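Putative peptide ABC-transport system periplasmic peptide-binding protein (Campylobacter jejuni, PDB 4OEV) binds nickel(II) outside the cytoplasm as the solute-binding protein of an ABC-type importer, and belongs to a family generally assigned to peptide transport. Local coordinates at residues 71-74 with 78-81; 100-105 with 427-432; 193-198 with 204-209; 279-282 with 288-291. All coordinates share one frame; numbering follows the deposited sequence.

Interaction 1. Residues 71-74 with 78-81; sequences VLWH and KFSA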
# COMPACT_ATOMS: atom_id res chain seq x y z
N VAL A 71 9.04 -14.01 -24.86
CA VAL A 71 7.85 -13.32 -24.38
C VAL A 71 7.15 -12.49 -25.45
O VAL A 71 7.79 -11.78 -26.22
CB VAL A 71 8.19 -12.41 -23.18
CG1 VAL A 71 6.97 -11.59 -22.75
CG2 VAL A 71 8.78 -13.25 -22.04
N LEU A 72 5.83 -12.62 -25.53
CA LEU A 72 5.02 -11.75 -26.37
C LEU A 72 4.17 -10.78 -25.51
O LEU A 72 3.68 -11.16 -24.46
CB LEU A 72 4.07 -12.55 -27.24
CG LEU A 72 4.54 -13.12 -28.58
CD1 LEU A 72 6.07 -13.03 -28.74
CD2 LEU A 72 3.98 -14.52 -28.73
N TRP A 73 4.04 -9.54 -25.99
CA TRP A 73 3.00 -8.60 -25.58
C TRP A 73 1.66 -9.15 -26.05
O TRP A 73 1.61 -9.98 -26.93
CB TRP A 73 3.22 -7.22 -26.21
CG TRP A 73 4.45 -6.49 -25.76
CD1 TRP A 73 5.63 -6.34 -26.45
CD2 TRP A 73 4.62 -5.82 -24.52
NE1 TRP A 73 6.52 -5.61 -25.70
CE2 TRP A 73 5.93 -5.27 -24.51
CE3 TRP A 73 3.80 -5.63 -23.40
CZ2 TRP A 73 6.43 -4.54 -23.43
CZ3 TRP A 73 4.29 -4.89 -22.32
CH2 TRP A 73 5.59 -4.37 -22.33
N HIS A 74 0.56 -8.65 -25.50
CA HIS A 74 -0.77 -9.13 -25.84
C HIS A 74 -1.16 -8.89 -27.30
O HIS A 74 -2.13 -9.49 -27.77
CB HIS A 74 -1.80 -8.51 -24.89
CG HIS A 74 -1.61 -8.92 -23.47
ND1 HIS A 74 -2.11 -8.21 -22.39
CD2 HIS A 74 -0.95 -9.99 -22.94
CE1 HIS A 74 -1.76 -8.81 -21.27
NE2 HIS A 74 -1.07 -9.89 -21.58
N LYS A 78 6.99 -8.99 -30.03
CA LYS A 78 7.91 -9.59 -29.07
C LYS A 78 8.30 -8.56 -27.99
O LYS A 78 8.33 -7.35 -28.25
CB LYS A 78 9.19 -10.07 -29.76
CG LYS A 78 9.02 -11.12 -30.89
CD LYS A 78 10.39 -11.41 -31.49
CE LYS A 78 10.27 -12.24 -32.75
NZ LYS A 78 11.57 -12.44 -33.47
N PHE A 79 8.65 -9.07 -26.81
CA PHE A 79 9.17 -8.26 -25.72
C PHE A 79 10.69 -8.28 -25.85
O PHE A 79 11.26 -9.36 -26.00
CB PHE A 79 8.73 -8.82 -24.36
CG PHE A 79 9.52 -8.28 -23.21
CD1 PHE A 79 9.28 -6.99 -22.73
CD2 PHE A 79 10.48 -9.05 -22.59
CE1 PHE A 79 10.00 -6.48 -21.69
CE2 PHE A 79 11.18 -8.56 -21.52
CZ PHE A 79 10.94 -7.25 -21.07
N SER A 80 11.31 -7.10 -25.82
CA SER A 80 12.74 -6.95 -26.00
C SER A 80 13.41 -6.01 -25.01
O SER A 80 12.76 -5.39 -24.18
CB SER A 80 13.04 -6.42 -27.40
OG SER A 80 12.31 -5.21 -27.65
N ALA A 81 14.73 -5.89 -25.10
CA ALA A 81 15.45 -4.89 -24.31
C ALA A 81 14.92 -3.50 -24.58
O ALA A 81 14.94 -2.65 -23.67
CB ALA A 81 16.95 -4.93 -24.57

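Interaction 2. Residues 100-105 with 427-432; sequences IYVNFE and KARNTS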
# COMPACT_ATOMS: atom_id res chain seq x y z
N ILE A 100 5.74 6.16 -9.20
CA ILE A 100 6.89 5.39 -8.72
C ILE A 100 8.20 6.07 -9.14
O ILE A 100 9.26 5.47 -9.08
CB ILE A 100 6.85 3.92 -9.25
CG1 ILE A 100 6.80 3.90 -10.77
CG2 ILE A 100 5.62 3.18 -8.70
CD1 ILE A 100 6.54 2.53 -11.36
N TYR A 101 8.11 7.36 -9.46
CA TYR A 101 9.29 8.16 -9.81
C TYR A 101 10.49 7.92 -8.84
O TYR A 101 11.62 7.72 -9.26
CB TYR A 101 8.90 9.64 -9.86
CG TYR A 101 10.11 10.56 -10.05
CD1 TYR A 101 10.63 11.31 -8.99
CD2 TYR A 101 10.75 10.63 -11.28
CE1 TYR A 101 11.78 12.13 -9.20
CE2 TYR A 101 11.87 11.43 -11.47
CZ TYR A 101 12.36 12.18 -10.44
OH TYR A 101 13.47 12.94 -10.66
N VAL A 102 10.20 7.90 -7.54
CA VAL A 102 11.26 7.82 -6.52
C VAL A 102 11.92 6.44 -6.50
O VAL A 102 12.97 6.26 -5.88
CB VAL A 102 10.69 8.19 -5.09
CG1 VAL A 102 10.25 9.64 -5.06
CG2 VAL A 102 9.54 7.23 -4.73
N ASN A 103 11.32 5.45 -7.18
CA ASN A 103 11.90 4.12 -7.25
C ASN A 103 12.90 4.05 -8.41
O ASN A 103 13.66 3.06 -8.51
CB ASN A 103 10.85 3.01 -7.43
CG ASN A 103 9.91 2.90 -6.23
OD1 ASN A 103 9.93 3.73 -5.35
ND2 ASN A 103 9.12 1.84 -6.19
N PHE A 104 12.83 5.03 -9.31
CA PHE A 104 13.71 5.02 -10.51
C PHE A 104 14.55 6.26 -10.75
O PHE A 104 15.33 6.28 -11.72
CB PHE A 104 12.86 4.76 -11.75
CG PHE A 104 12.19 3.42 -11.71
CD1 PHE A 104 11.00 3.25 -11.00
CD2 PHE A 104 12.77 2.32 -12.31
CE1 PHE A 104 10.40 2.00 -10.92
CE2 PHE A 104 12.16 1.06 -12.25
CZ PHE A 104 10.98 0.90 -11.55
N GLU A 105 14.45 7.28 -9.89
CA GLU A 105 15.19 8.54 -10.06
C GLU A 105 16.68 8.33 -9.98
O GLU A 105 17.47 9.15 -10.47
CB GLU A 105 14.78 9.58 -9.00
CG GLU A 105 15.06 9.09 -7.56
CD GLU A 105 14.65 10.11 -6.50
OE1 GLU A 105 14.49 11.28 -6.90
OE2 GLU A 105 14.41 9.72 -5.30
N LYS A 427 19.68 7.81 3.84
CA LYS A 427 20.83 6.92 4.00
C LYS A 427 20.41 5.47 3.84
O LYS A 427 21.02 4.70 3.10
CB LYS A 427 21.50 7.12 5.37
CG LYS A 427 22.33 8.42 5.48
CD LYS A 427 22.71 8.68 6.93
CE LYS A 427 23.86 9.68 7.05
NZ LYS A 427 23.85 10.74 6.00
N ALA A 428 19.32 5.11 4.49
CA ALA A 428 18.88 3.72 4.48
C ALA A 428 18.68 3.15 3.09
O ALA A 428 18.99 1.99 2.84
CB ALA A 428 17.55 3.59 5.30
N ARG A 429 18.08 3.93 2.20
CA ARG A 429 17.71 3.46 0.87
C ARG A 429 18.91 3.45 -0.10
O ARG A 429 18.91 2.71 -1.11
CB ARG A 429 16.57 4.34 0.29
CG ARG A 429 16.99 5.70 -0.20
CD ARG A 429 15.80 6.61 -0.32
NE ARG A 429 14.68 6.07 -1.12
CZ ARG A 429 14.31 6.59 -2.30
NH1 ARG A 429 13.26 6.11 -2.96
NH2 ARG A 429 14.97 7.62 -2.83
N ASN A 430 19.92 4.26 0.22
CA ASN A 430 21.14 4.30 -0.65
C ASN A 430 22.38 3.64 -0.07
O ASN A 430 23.50 3.95 -0.49
CB ASN A 430 21.49 5.75 -1.00
CG ASN A 430 20.40 6.45 -1.81
OD1 ASN A 430 20.00 7.58 -1.47
ND2 ASN A 430 19.87 5.77 -2.83
N THR A 431 22.21 2.71 0.88
CA THR A 431 23.35 1.94 1.41
C THR A 431 23.18 0.46 1.12
O THR A 431 22.11 -0.10 1.42
CB THR A 431 23.53 2.05 2.93
OG1 THR A 431 23.70 3.43 3.31
CG2 THR A 431 24.76 1.24 3.36
N SER A 432 24.21 -0.17 0.55
CA SER A 432 24.16 -1.59 0.16
C SER A 432 24.22 -2.59 1.32
O SER A 432 23.51 -3.59 1.31
CB SER A 432 25.30 -1.90 -0.82
OG SER A 432 25.02 -1.34 -2.08

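Interaction 3. Residues 193-198 with 204-209; sequences IIKHIF and SAELKN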
# COMPACT_ATOMS: atom_id res chain seq x y z
N ILE A 193 -13.16 -11.28 -13.94
CA ILE A 193 -13.79 -9.97 -13.73
C ILE A 193 -13.48 -9.41 -12.33
O ILE A 193 -13.68 -10.09 -11.33
CB ILE A 193 -15.31 -10.08 -13.94
CG1 ILE A 193 -15.59 -10.42 -15.41
CG2 ILE A 193 -15.99 -8.82 -13.56
CD1 ILE A 193 -17.08 -10.54 -15.76
N ILE A 194 -12.91 -8.21 -12.29
CA ILE A 194 -12.60 -7.50 -11.06
C ILE A 194 -13.65 -6.44 -10.81
O ILE A 194 -13.73 -5.42 -11.51
CB ILE A 194 -11.20 -6.86 -11.11
CG1 ILE A 194 -10.15 -7.90 -11.52
CG2 ILE A 194 -10.88 -6.09 -9.75
CD1 ILE A 194 -9.94 -9.00 -10.52
N LYS A 195 -14.48 -6.69 -9.81
CA LYS A 195 -15.60 -5.83 -9.53
C LYS A 195 -15.23 -4.82 -8.44
O LYS A 195 -14.60 -5.16 -7.43
CB LYS A 195 -16.80 -6.69 -9.12
CG LYS A 195 -18.11 -5.96 -9.12
CD LYS A 195 -19.29 -6.94 -8.98
CE LYS A 195 -20.56 -6.15 -8.84
NZ LYS A 195 -21.76 -7.02 -8.81
N HIS A 196 -15.60 -3.57 -8.67
CA HIS A 196 -15.26 -2.52 -7.73
C HIS A 196 -16.26 -2.45 -6.60
O HIS A 196 -17.35 -1.89 -6.77
CB HIS A 196 -15.21 -1.16 -8.43
CG HIS A 196 -14.90 -0.02 -7.49
ND1 HIS A 196 -15.57 1.18 -7.52
CD2 HIS A 196 -13.98 0.09 -6.50
CE1 HIS A 196 -15.09 1.98 -6.58
NE2 HIS A 196 -14.12 1.35 -5.95
N ILE A 197 -15.90 -2.99 -5.44
CA ILE A 197 -16.81 -2.92 -4.27
C ILE A 197 -16.05 -2.44 -3.06
O ILE A 197 -15.32 -3.22 -2.43
CB ILE A 197 -17.48 -4.29 -3.98
CG1 ILE A 197 -18.27 -4.76 -5.20
CG2 ILE A 197 -18.40 -4.18 -2.73
CD1 ILE A 197 -18.91 -6.16 -5.03
N PHE A 198 -16.21 -1.15 -2.72
CA PHE A 198 -15.37 -0.56 -1.68
C PHE A 198 -16.00 -0.64 -0.27
O PHE A 198 -15.41 -0.16 0.69
CB PHE A 198 -14.99 0.89 -2.05
CG PHE A 198 -16.08 1.96 -1.81
CD1 PHE A 198 -17.43 1.66 -1.69
CD2 PHE A 198 -15.70 3.32 -1.73
CE1 PHE A 198 -18.39 2.66 -1.49
CE2 PHE A 198 -16.65 4.32 -1.52
CZ PHE A 198 -18.00 3.99 -1.39
N SER A 204 -20.08 -8.66 1.12
CA SER A 204 -20.58 -9.77 1.90
C SER A 204 -21.87 -10.29 1.29
O SER A 204 -22.08 -11.51 1.08
CB SER A 204 -20.75 -9.27 3.36
OG SER A 204 -21.11 -10.33 4.21
N ALA A 205 -22.74 -9.35 0.93
CA ALA A 205 -24.04 -9.70 0.35
C ALA A 205 -23.90 -10.34 -1.00
O ALA A 205 -24.72 -11.17 -1.39
CB ALA A 205 -24.89 -8.49 0.22
N GLU A 206 -22.91 -9.88 -1.77
CA GLU A 206 -22.74 -10.41 -3.10
C GLU A 206 -22.09 -11.79 -3.06
O GLU A 206 -22.32 -12.63 -3.95
CB GLU A 206 -21.96 -9.43 -3.98
CG GLU A 206 -22.80 -8.20 -4.28
CD GLU A 206 -22.41 -7.46 -5.54
OE1 GLU A 206 -21.64 -8.00 -6.36
OE2 GLU A 206 -22.91 -6.34 -5.72
N LEU A 207 -21.32 -12.08 -2.03
CA LEU A 207 -20.89 -13.45 -1.83
C LEU A 207 -22.13 -14.31 -1.59
O LEU A 207 -22.34 -15.32 -2.26
CB LEU A 207 -19.94 -13.58 -0.64
CG LEU A 207 -18.50 -13.16 -0.96
CD1 LEU A 207 -17.68 -12.97 0.33
CD2 LEU A 207 -17.87 -14.19 -1.90
N LYS A 208 -22.98 -13.85 -0.67
CA LYS A 208 -24.16 -14.61 -0.29
C LYS A 208 -25.14 -14.84 -1.42
O LYS A 208 -25.67 -15.93 -1.55
CB LYS A 208 -24.86 -13.91 0.87
CG LYS A 208 -24.16 -14.11 2.19
CD LYS A 208 -24.45 -15.51 2.78
CE LYS A 208 -23.76 -15.68 4.14
NZ LYS A 208 -24.09 -16.95 4.86
N ASN A 209 -25.37 -13.85 -2.28
CA ASN A 209 -26.33 -14.08 -3.36
C ASN A 209 -25.67 -14.54 -4.69
O ASN A 209 -26.31 -14.53 -5.74
CB ASN A 209 -27.20 -12.84 -3.58
CG ASN A 209 -26.42 -11.65 -4.09
OD1 ASN A 209 -25.34 -11.78 -4.66
ND2 ASN A 209 -26.96 -10.46 -3.86

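Interaction 4. Residues 279-282 with 288-291; sequences YAFV and ERSW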
# COMPACT_ATOMS: atom_id res chain seq x y z
N TYR A 279 -7.69 -10.45 15.13
CA TYR A 279 -7.34 -10.43 13.71
C TYR A 279 -6.37 -9.28 13.48
O TYR A 279 -6.32 -8.67 12.40
CB TYR A 279 -8.58 -10.25 12.86
CG TYR A 279 -8.84 -11.42 11.95
CD1 TYR A 279 -8.42 -11.38 10.62
CD2 TYR A 279 -9.49 -12.56 12.40
CE1 TYR A 279 -8.64 -12.44 9.76
CE2 TYR A 279 -9.72 -13.65 11.54
CZ TYR A 279 -9.28 -13.58 10.22
OH TYR A 279 -9.50 -14.62 9.34
N ALA A 280 -5.59 -8.97 14.52
CA ALA A 280 -4.70 -7.80 14.49
C ALA A 280 -3.66 -7.87 15.61
O ALA A 280 -3.83 -8.65 16.55
CB ALA A 280 -5.51 -6.53 14.60
N PHE A 281 -2.60 -7.08 15.51
CA PHE A 281 -1.70 -6.94 16.64
C PHE A 281 -1.40 -5.45 16.80
O PHE A 281 -1.53 -4.67 15.84
CB PHE A 281 -0.42 -7.83 16.52
CG PHE A 281 0.66 -7.35 15.54
CD1 PHE A 281 1.58 -6.34 15.90
CD2 PHE A 281 0.87 -8.02 14.31
CE1 PHE A 281 2.60 -5.95 15.00
CE2 PHE A 281 1.89 -7.65 13.42
CZ PHE A 281 2.75 -6.62 13.75
N VAL A 282 -1.11 -5.05 18.04
CA VAL A 282 -0.84 -3.63 18.33
C VAL A 282 0.35 -3.13 17.50
O VAL A 282 1.38 -3.81 17.46
CB VAL A 282 -0.56 -3.40 19.81
CG1 VAL A 282 -0.22 -1.90 20.03
CG2 VAL A 282 -1.77 -3.85 20.67
N GLU A 288 7.10 -3.15 11.33
CA GLU A 288 7.12 -4.27 12.31
C GLU A 288 6.94 -5.67 11.70
O GLU A 288 6.94 -6.70 12.43
CB GLU A 288 6.04 -4.02 13.37
CG GLU A 288 6.37 -2.76 14.19
CD GLU A 288 5.50 -2.62 15.42
OE1 GLU A 288 4.61 -1.72 15.40
OE2 GLU A 288 5.70 -3.39 16.37
N ARG A 289 6.79 -5.72 10.39
CA ARG A 289 6.83 -6.99 9.68
C ARG A 289 8.00 -7.03 8.70
O ARG A 289 8.11 -7.97 7.88
CB ARG A 289 5.52 -7.25 8.93
CG ARG A 289 4.38 -7.72 9.85
CD ARG A 289 3.59 -8.81 9.17
NE ARG A 289 2.37 -9.09 9.93
CZ ARG A 289 2.23 -10.12 10.76
NH1 ARG A 289 3.23 -10.99 10.90
NH2 ARG A 289 1.09 -10.29 11.42
N SER A 290 8.92 -6.10 8.88
CA SER A 290 10.14 -6.00 8.05
C SER A 290 11.42 -6.53 8.70
O SER A 290 11.53 -6.55 9.93
CB SER A 290 10.38 -4.54 7.71
OG SER A 290 11.59 -4.43 6.96
N TRP A 291 12.40 -6.94 7.87
CA TRP A 291 13.72 -7.26 8.39
C TRP A 291 14.34 -6.00 9.02
O TRP A 291 15.20 -6.08 9.91
CB TRP A 291 14.63 -7.82 7.29
CG TRP A 291 14.70 -6.99 6.03
CD1 TRP A 291 14.00 -7.20 4.88
CD2 TRP A 291 15.51 -5.83 5.80
NE1 TRP A 291 14.32 -6.24 3.96
CE2 TRP A 291 15.25 -5.39 4.49
CE3 TRP A 291 16.45 -5.11 6.57
CZ2 TRP A 291 15.89 -4.29 3.93
CZ3 TRP A 291 17.05 -3.99 6.02
CH2 TRP A 291 16.77 -3.60 4.72
O HOH W 1 4.40 -3.17 18.63

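Interaction 1. Residues 71-74 with 78-81
Phe79, Trp73 and Val71 carry this contact, which closes a short chain reversal in the loop between strand 62-67 and helix 81-92 of the solute-binding fold. A single bridge between Leu72 and Lys78 brings the two backbones together. Its hydrogen bond, from Phe79 N to Val71 O, is 2.9 Å long and fairly straight at 163°. With chi1 at 164°, the Phe79 ring swings away from its backbone N and runs beside Val71, both side chains pointing the same way; Val71 CG1 packs on Phe79 CB at 3.7 Å. The CD1 edge of the phenyl ring is turned toward the face of the six-membered ring of Trp73, CD1 lying 3.8 Å from Trp73 CZ2, in an offset edge-to-face pair with planes 72° apart and centroids 5.9 Å apart. Aromatic rings suit this place because the edge of one can pack on the face of the other, while the branched valine lies along the phenylalanine side chain. The polar N-H of the indole has a partner too: Trp73 NE1 bonds to Asp83, near the start of helix 81-92, and the same carboxylate oxygen accepts the backbone N of the N-cap residue Ser80. The tryptophan thereby ties the turn to that helix. Leu72 CD1 rests 3.9 Å from Lys78 CA. At the indole's pyrrole edge, near its plane, Lys78 O approaches Trp73 CD1 to 3.4 Å.

Interaction 2. Residues 100-105 with 427-432
Arg429 reaches across to Val102 and Glu105 with the two terminal nitrogens of its guanidinium group, one to a backbone carbonyl and the other to a carboxylate. NH1 donates to Val102 O at 2.9 Å, with an N-H...O angle of 146°; the donor stands above the carbonyl plane, 51° out of it. NH2 meets Glu105 OE2 at 3.3 Å, a long salt bridge that uses the anti lone pair of the oxygen and lies almost in the guanidinium plane. The carboxylate and guanidinium planes are 69° apart, and one oxygen rather than both makes the bridge. The third nitrogen, NE, forms a salt bridge with Asp391. Arginine suits the site because its planar guanidinium carries N-H donors on three nitrogens and can serve a main-chain acceptor and acids together. The segments are 322 residues apart in sequence: the contact joins the C-terminal turn of helix 419-429 to the short helix 101-104, whose backbone bonds are sparse, two distant parts of the chain in this solute-binding fold. A bend at chi3 turns the guanidinium toward the short helix. Farther out, Phe395 makes a cation-pi contact with the group; with all three nitrogens engaged, its rotation is probably well fixed. Glu105 OE2 also bonds to a glycerol, probably from the crystallisation liquor. Phe395 and Arg396 of helix 395-398 also pack against the Val102 side chain.

Interaction 3. Residues 193-198 with 204-209
A salt bridge at the surface, between Lys195 of strand 191-196 and Glu206 of helix 200-208, links a strand to the helix that follows it in the chain. Lys195 NZ donates to Glu206 OE1 at 2.6 Å, a short, charge-assisted bond. The ammonium comes in on the syn side of that oxygen, 18° out of the carboxylate plane, while OE2 of the same group stays farther away, 3.4 Å from NZ. The two side chains approach from opposite directions. A chi1 of -166° and an extended chain beyond it carry Lys195 NZ out to the helix, and Glu206 is likewise stretched beyond CG, so two long, flexible residues span backbones that are well separated: the nearest CA atoms, those of Ile197 and Glu206, are 9.6 Å apart. Strand 191-196 is an inner strand of a mixed four-stranded sheet, pairing with 6-11 in parallel and with 173-178 in antiparallel fashion, and the chain passes directly from it into the helix, a strand-to-helix connection. Ile197, just past the strand, adds an apolar side to the carboxylate: its CD1 lies 3.6 Å from Glu206 OE1. Isoleucine offers the carboxylate a nonpolar flank and does not compete for the ammonium. Ile212 touches both Lys195 and Glu206, and Ile197 also leans on Ala10 of strand 6-11.

Interaction 4. Residues 279-282 with 288-291
The backbones of 279-282 and 288-291 stay well apart, their nearest CA atoms, of Val282 and Glu288, being 10.0 Å from each other, so side chains, and one water reaching a backbone carbonyl, bridge the gap. Phe281 and Arg289 meet closest. The ring puts its edge atom CE2 over one face of the guanidinium, 3.4 Å from Arg289 NH2, and ring and guanidinium planes stand 79° apart. The phenyl edge therefore stands over the guanidinium face, offset toward its rim, the reverse of the usual cation-pi geometry with the charge over the ring face. Phe281 CG sits between its backbone N and carbonyl carbon (chi1 76°), and this torsion sends the ring out toward the following loop. Glu288 comes to the ring's edge as well, with CB 4.2 Å from Phe281 CZ. Both of its carboxylate oxygens have partners: OE1 accepts the backbone N atoms of Asn284 and His285, while OE2 takes a bond of 2.6 Å from a water that also donates to Val282 O at 3.3 Å. An acid suits this loop, since it can collect backbone N-H groups and reach the carbonyl of Val282 through the water. In the fold, strand 280-282 pairs antiparallel with strand 454-467, where Tyr459 lies with its ring nearly parallel to that of Phe281 and its hydroxyl accepts Glu288 N. Val282 packs on helix 268-274, while Arg289 touches Asp461 of strand 454-467.

Interactions 1 and 2 are buried, whereas 3 and 4 lie at the surface. Interactions 1, 3 and 4 each join segments only a few residues apart, closing a reversal, a strand-to-helix passage and a loop after a strand. Interaction 2 spans over 300 residues, and interactions 3 and 4 are both nested within the loop it closes. No two contacts join the same pair of elements, though 427-432 and Trp291 both touch helix 434-450. Chemistry follows place: aromatic packing and a backbone bridge in interaction 1, an arginine with several hydrogen-bond and salt-bridge partners in interaction 2, a salt bridge flanked by an isoleucine in interaction 3, and a ring edge on a cation plus a bridging water in interaction 4.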